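Local structure of uncharacterized protein (3EWL) at residues K47-I52 against L64-I69; P111-L116 against E130-Y135. The protein is of unknown function, but this C-terminal piece has a thioredoxin-like domain with a CxxC pair, consistent with a thiol-disulfide redox role. All coordinates share one frame; numbering follows the deposited sequence. Where two conformers were deposited one is given.

Contact 1 of 2, residues K47-I52 against L64-I69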
loop_
_atom_site.group_PDB
_atom_site.type_symbol
_atom_site.label_atom_id
_atom_site.label_comp_id
_atom_site.label_asym_id
_atom_site.label_seq_id
_atom_site.Cartn_x
_atom_site.Cartn_y
_atom_site.Cartn_z
ATOM N N LYS A 47 2.731 11.939 5.091
ATOM C CA LYS A 47 3.017 13.371 4.978
ATOM C C LYS A 47 4.135 13.677 3.978
ATOM O O LYS A 47 3.999 14.584 3.159
ATOM C CB LYS A 47 3.378 13.943 6.359
ATOM C CG LYS A 47 3.661 15.457 6.344
ATOM C CD LYS A 47 4.338 15.912 7.592
ATOM C CE LYS A 47 4.526 17.409 7.578
ATOM N NZ LYS A 47 5.665 17.767 6.696
ATOM N N LEU A 48 5.235 12.927 4.041
ATOM C CA LEU A 48 6.381 13.179 3.164
ATOM C C LEU A 48 6.061 12.828 1.717
ATOM O O LEU A 48 6.443 13.541 0.803
ATOM C CB LEU A 48 7.604 12.371 3.594
ATOM C CG LEU A 48 8.388 12.714 4.857
ATOM C CD1 LEU A 48 9.586 11.754 4.967
ATOM C CD2 LEU A 48 8.855 14.167 4.861
ATOM N N PHE A 49 5.378 11.696 1.526
ATOM C CA PHE A 49 4.988 11.240 0.197
ATOM C C PHE A 49 4.259 12.363 -0.565
ATOM O O PHE A 49 4.545 12.591 -1.742
ATOM C CB PHE A 49 4.113 9.970 0.304
ATOM C CG PHE A 49 3.844 9.301 -1.009
ATOM C CD1 PHE A 49 4.623 8.215 -1.419
ATOM C CD2 PHE A 49 2.821 9.772 -1.846
ATOM C CE1 PHE A 49 4.386 7.583 -2.650
ATOM C CE2 PHE A 49 2.560 9.161 -3.073
ATOM C CZ PHE A 49 3.345 8.061 -3.482
ATOM N N ALA A 50 3.353 13.080 0.121
ATOM C CA ALA A 50 2.494 14.107 -0.507
ATOM C C ALA A 50 3.300 15.336 -0.901
ATOM O O ALA A 50 2.827 16.148 -1.709
ATOM C CB ALA A 50 1.347 14.518 0.422
ATOM N N GLU A 51 4.491 15.504 -0.315
ATOM C CA GLU A 51 5.354 16.621 -0.712
ATOM C C GLU A 51 6.453 16.256 -1.698
ATOM O O GLU A 51 7.370 17.025 -1.870
ATOM C CB GLU A 51 5.886 17.441 0.477
ATOM C CG GLU A 51 6.627 16.684 1.522
ATOM C CD GLU A 51 6.220 17.121 2.920
ATOM O OE1 GLU A 51 6.993 16.946 3.871
ATOM O OE2 GLU A 51 5.111 17.629 3.076
ATOM N N ILE A 52 6.325 15.114 -2.368
ATOM C CA ILE A 52 7.168 14.773 -3.530
ATOM C C ILE A 52 6.330 14.900 -4.834
ATOM O O ILE A 52 5.477 14.050 -5.117
ATOM C CB ILE A 52 7.762 13.346 -3.394
ATOM C CG1 ILE A 52 8.532 13.208 -2.060
ATOM C CG2 ILE A 52 8.659 13.027 -4.584
ATOM C CD1 ILE A 52 8.911 11.783 -1.717
ATOM N N LEU A 64 0.822 5.486 -10.893
ATOM C CA LEU A 64 1.187 4.826 -9.657
ATOM C C LEU A 64 -0.044 4.800 -8.741
ATOM O O LEU A 64 -0.546 5.820 -8.316
ATOM C CB LEU A 64 2.343 5.533 -8.979
ATOM C CG LEU A 64 2.599 5.121 -7.527
ATOM C CD1 LEU A 64 3.235 3.741 -7.480
ATOM C CD2 LEU A 64 3.517 6.159 -6.939
ATOM N N ARG A 65 -0.497 3.593 -8.461
ATOM C CA ARG A 65 -1.599 3.322 -7.620
ATOM C C ARG A 65 -1.063 3.082 -6.209
ATOM O O ARG A 65 -0.174 2.250 -6.030
ATOM C CB ARG A 65 -2.145 1.997 -8.113
ATOM C CG ARG A 65 -3.208 2.131 -9.070
ATOM C CD ARG A 65 -4.492 2.217 -8.312
ATOM N NE ARG A 65 -5.519 2.441 -9.305
ATOM C CZ ARG A 65 -6.441 3.377 -9.217
ATOM N NH1 ARG A 65 -6.529 4.147 -8.131
ATOM N NH2 ARG A 65 -7.278 3.496 -10.209
ATOM N N VAL A 66 -1.581 3.788 -5.209
ATOM C CA VAL A 66 -1.272 3.412 -3.842
ATOM C C VAL A 66 -2.395 2.629 -3.279
ATOM O O VAL A 66 -3.586 3.099 -3.243
ATOM C CB VAL A 66 -0.984 4.561 -2.938
ATOM C CG1 VAL A 66 -0.622 4.021 -1.529
ATOM C CG2 VAL A 66 0.179 5.410 -3.527
ATOM N N LEU A 67 -2.028 1.419 -2.847
ATOM C CA LEU A 67 -2.932 0.570 -2.134
ATOM C C LEU A 67 -2.434 0.447 -0.696
ATOM O O LEU A 67 -1.486 -0.283 -0.398
ATOM C CB LEU A 67 -3.037 -0.798 -2.827
ATOM C CG LEU A 67 -3.923 -1.836 -2.149
ATOM C CD1 LEU A 67 -5.366 -1.311 -1.935
ATOM C CD2 LEU A 67 -3.900 -3.112 -2.945
ATOM N N ALA A 68 -3.086 1.183 0.189
ATOM C CA ALA A 68 -2.782 1.193 1.599
ATOM C C ALA A 68 -3.672 0.138 2.254
ATOM O O ALA A 68 -4.937 0.190 2.166
ATOM C CB ALA A 68 -3.050 2.628 2.172
ATOM N N ILE A 69 -3.020 -0.806 2.917
ATOM C CA ILE A 69 -3.667 -1.955 3.464
ATOM C C ILE A 69 -3.413 -2.100 4.968
ATOM O O ILE A 69 -2.246 -2.149 5.414
ATOM C CB ILE A 69 -3.160 -3.257 2.740
ATOM C CG1 ILE A 69 -3.527 -3.217 1.248
ATOM C CG2 ILE A 69 -3.756 -4.514 3.384
ATOM C CD1 ILE A 69 -5.118 -3.167 0.981
#

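Contact 2 of 2, residues P111-L116 against E130-Y135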
loop_
_atom_site.group_PDB
_atom_site.type_symbol
_atom_site.label_atom_id
_atom_site.label_comp_id
_atom_site.label_asym_id
_atom_site.label_seq_id
_atom_site.Cartn_x
_atom_site.Cartn_y
_atom_site.Cartn_z
ATOM N N PRO A 111 5.247 1.541 8.860
ATOM C CA PRO A 111 4.821 1.076 7.525
ATOM C C PRO A 111 5.802 0.050 6.962
ATOM O O PRO A 111 6.953 0.038 7.336
ATOM C CB PRO A 111 4.866 2.355 6.677
ATOM C CG PRO A 111 5.988 3.197 7.326
ATOM C CD PRO A 111 5.885 2.882 8.820
ATOM N N THR A 112 5.322 -0.851 6.126
ATOM C CA THR A 112 6.206 -1.630 5.266
ATOM C C THR A 112 5.710 -1.359 3.823
ATOM O O THR A 112 4.512 -1.407 3.517
ATOM C CB THR A 112 6.116 -3.148 5.577
ATOM O OG1 THR A 112 6.499 -3.410 6.948
ATOM C CG2 THR A 112 6.990 -3.986 4.598
ATOM N N ILE A 113 6.643 -1.096 2.934
ATOM C CA ILE A 113 6.305 -0.672 1.619
ATOM C C ILE A 113 6.919 -1.650 0.613
ATOM O O ILE A 113 8.105 -2.048 0.754
ATOM C CB ILE A 113 6.864 0.719 1.404
ATOM C CG1 ILE A 113 6.236 1.702 2.400
ATOM C CG2 ILE A 113 6.597 1.207 -0.013
ATOM C CD1 ILE A 113 7.263 2.508 3.169
ATOM N N TYR A 114 6.127 -1.980 -0.405
ATOM C CA TYR A 114 6.588 -2.717 -1.575
ATOM C C TYR A 114 6.237 -1.933 -2.840
ATOM O O TYR A 114 5.145 -1.366 -2.946
ATOM C CB TYR A 114 5.910 -4.122 -1.653
ATOM C CG TYR A 114 6.332 -5.149 -0.608
ATOM C CD1 TYR A 114 6.926 -6.355 -1.000
ATOM C CD2 TYR A 114 6.117 -4.948 0.749
ATOM C CE1 TYR A 114 7.287 -7.320 -0.072
ATOM C CE2 TYR A 114 6.514 -5.911 1.684
ATOM C CZ TYR A 114 7.106 -7.086 1.248
ATOM O OH TYR A 114 7.510 -8.076 2.117
ATOM N N LEU A 115 7.137 -1.922 -3.819
ATOM C CA LEU A 115 6.778 -1.447 -5.142
ATOM C C LEU A 115 6.565 -2.633 -6.110
ATOM O O LEU A 115 7.409 -3.528 -6.199
ATOM C CB LEU A 115 7.850 -0.502 -5.659
ATOM C CG LEU A 115 7.463 0.192 -6.972
ATOM C CD1 LEU A 115 6.199 1.018 -6.842
ATOM C CD2 LEU A 115 8.623 1.074 -7.358
ATOM N N LEU A 116 5.438 -2.646 -6.816
ATOM C CA LEU A 116 5.180 -3.700 -7.780
ATOM C C LEU A 116 5.136 -3.047 -9.145
ATOM O O LEU A 116 4.759 -1.869 -9.247
ATOM C CB LEU A 116 3.792 -4.353 -7.556
ATOM C CG LEU A 116 3.360 -4.610 -6.137
ATOM C CD1 LEU A 116 1.985 -5.242 -6.115
ATOM C CD2 LEU A 116 4.411 -5.498 -5.426
ATOM N N GLU A 130 13.806 6.922 0.090
ATOM C CA GLU A 130 14.996 7.167 -0.716
ATOM C C GLU A 130 15.051 6.251 -1.932
ATOM O O GLU A 130 15.323 6.710 -3.046
ATOM C CB GLU A 130 16.271 6.926 0.118
ATOM C CG GLU A 130 16.559 7.985 1.175
ATOM C CD GLU A 130 15.819 7.736 2.522
ATOM O OE1 GLU A 130 16.148 8.454 3.511
ATOM O OE2 GLU A 130 14.924 6.837 2.608
ATOM N N GLN A 131 14.843 4.949 -1.706
ATOM C CA GLN A 131 14.933 3.966 -2.783
ATOM C C GLN A 131 13.833 4.139 -3.812
ATOM O O GLN A 131 14.050 3.918 -5.001
ATOM C CB GLN A 131 14.869 2.521 -2.251
ATOM C CG GLN A 131 16.177 1.760 -2.296
ATOM C CD GLN A 131 16.035 0.234 -2.090
ATOM O OE1 GLN A 131 15.235 -0.247 -1.253
ATOM N NE2 GLN A 131 16.830 -0.529 -2.844
ATOM N N LEU A 132 12.635 4.486 -3.331
ATOM C CA LEU A 132 11.488 4.782 -4.206
ATOM C C LEU A 132 11.732 5.983 -5.118
ATOM O O LEU A 132 11.570 5.882 -6.337
ATOM C CB LEU A 132 10.233 5.055 -3.371
ATOM C CG LEU A 132 9.372 3.856 -3.030
ATOM C CD1 LEU A 132 8.398 4.291 -1.895
ATOM C CD2 LEU A 132 8.654 3.359 -4.297
ATOM N N ILE A 133 12.136 7.096 -4.508
ATOM C CA ILE A 133 12.410 8.325 -5.222
ATOM C C ILE A 133 13.447 8.010 -6.275
ATOM O O ILE A 133 13.232 8.231 -7.484
ATOM C CB ILE A 133 12.906 9.431 -4.260
ATOM C CG1 ILE A 133 11.749 9.996 -3.440
ATOM C CG2 ILE A 133 13.609 10.583 -5.021
ATOM C CD1 ILE A 133 12.207 10.691 -2.182
ATOM N N ASP A 134 14.542 7.426 -5.823
ATOM C CA ASP A 134 15.615 7.145 -6.731
ATOM C C ASP A 134 15.122 6.307 -7.863
ATOM O O ASP A 134 15.433 6.619 -9.008
ATOM C CB ASP A 134 16.777 6.430 -6.064
ATOM C CG ASP A 134 17.938 6.183 -7.051
ATOM O OD1 ASP A 134 18.226 5.003 -7.339
ATOM O OD2 ASP A 134 18.517 7.180 -7.572
ATOM N N TYR A 135 14.361 5.244 -7.562
ATOM C CA TYR A 135 13.909 4.337 -8.638
ATOM C C TYR A 135 12.881 4.993 -9.564
ATOM O O TYR A 135 12.928 4.797 -10.771
ATOM C CB TYR A 135 13.345 3.003 -8.103
ATOM C CG TYR A 135 12.868 2.085 -9.219
ATOM C CD1 TYR A 135 13.708 1.119 -9.763
ATOM C CD2 TYR A 135 11.583 2.218 -9.764
ATOM C CE1 TYR A 135 13.290 0.307 -10.784
ATOM C CE2 TYR A 135 11.164 1.411 -10.795
ATOM C CZ TYR A 135 12.031 0.471 -11.306
ATOM O OH TYR A 135 11.593 -0.325 -12.327
#

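Contact 1 of 2, residues K47-I52 against L64-I69
F49 reaches from the last turn of helix 40-50 to strand 64-70, and one atom at the far end of its ring, CZ, makes both meetings. F49 CZ lies 3.9 Å from L64 CD2 and 4.1 Å from V66 CG2. The L64 methyl sits at the edge of the ring, in its plane, whereas the V66 methyl comes in obliquely. Ring and aliphatic branches approach from opposite directions. Because the F49 and V66 CA atoms, the nearest pair of the two backbones, are still 10.8 Å apart, the length of a phenylalanine suits this place, where a ring must cross from helix to strand. With CG anti to the backbone nitrogen (chi1 -171°), the F49 ring is set beside its own carbonyl carbon, from where CZ reaches the strand. In V66 it is CG1 that stands anti to the nitrogen (chi1 -178°), leaving CG2 beside that nitrogen and facing the ring.

L64 and V66, two apart on the strand, both point to the helix side, and their apolar branches suit the buried place. Further out, W89 meets the F49 ring edge-to-face, F55 adds a second aromatic neighbour, and M31 of the central strand 29-34 touches both F49 and V66. At the exposed end of the helix, K47 NZ and E51 OE1, the latter in the turn that follows, form a salt bridge at 3.2 Å, weak as a hydrogen bond; long charged chains suit that surface. The backbone bond from E51 N to L48 O, 3.0 Å, belongs to the turn that leads to I52, the N-cap of helix 53-61. This is the helix-on-sheet packing of a thioredoxin-like fold, in which the helix that begins at the CxxC pair helps cover one face of the central sheet, beside helix 129-137.

Contact 2 of 2, residues P111-L116 against E130-Y135
The C-terminal helix of the thioredoxin-like fold, 129-137, packs here on strand 112-116 of the central sheet, running nearly along it: the axes of the two short segments are inclined by 19° and come within 10.4 Å. L132 carries most of the contact from the helix, and its two methyls divide the work. L132 CD1 meets I113 CG2 at 4.0 Å, and L132 CD2 lies 3.8 Å from L115 CD2. L115 CD2 is also 4.0 Å from Y135 CD2, approaching the ring obliquely. With CG anti to its backbone nitrogen (chi1 -172°), L115 extends its branches to the helix, where its CD2 touches both L132 and Y135, three residues apart.

Branched aliphatic chains suit this buried seam, where the touching atoms are all carbon, while the partly exposed Y135 closes its border and also rests on I123 of the edge strand 122-124. Y114, between the two contacting strand residues, points away from the helix and stacks edge-to-face with Y105. F45 of helix 40-50 touches both I113 and L132. Such near-parallel packing of the final helix on the antiparallel strand that follows a cis-proline, P111, is characteristic of thioredoxin-like domains.

Both contacts press a helix onto the same five-stranded sheet and belong to its core, but they differ in chemistry and in the strands they use. Contact 1 rests on a single aromatic ring bridging to parallel strand 64-70; contact 2 spreads over mostly aliphatic branches on antiparallel strand 112-116, with about twice the buried surface (180 against 85 Å²) and a tyrosine at its border. Between these strands runs 29-34, whose M31 touches residues of both contacts. The two also meet directly: I52 CD1 lies 3.5 Å from I133 CD1, and L64 CD1 lies 4.1 Å from L115 CD1. Helices 40-50 and 129-137 lie side by side on one face, F49 touching M129 and F45 touching L132.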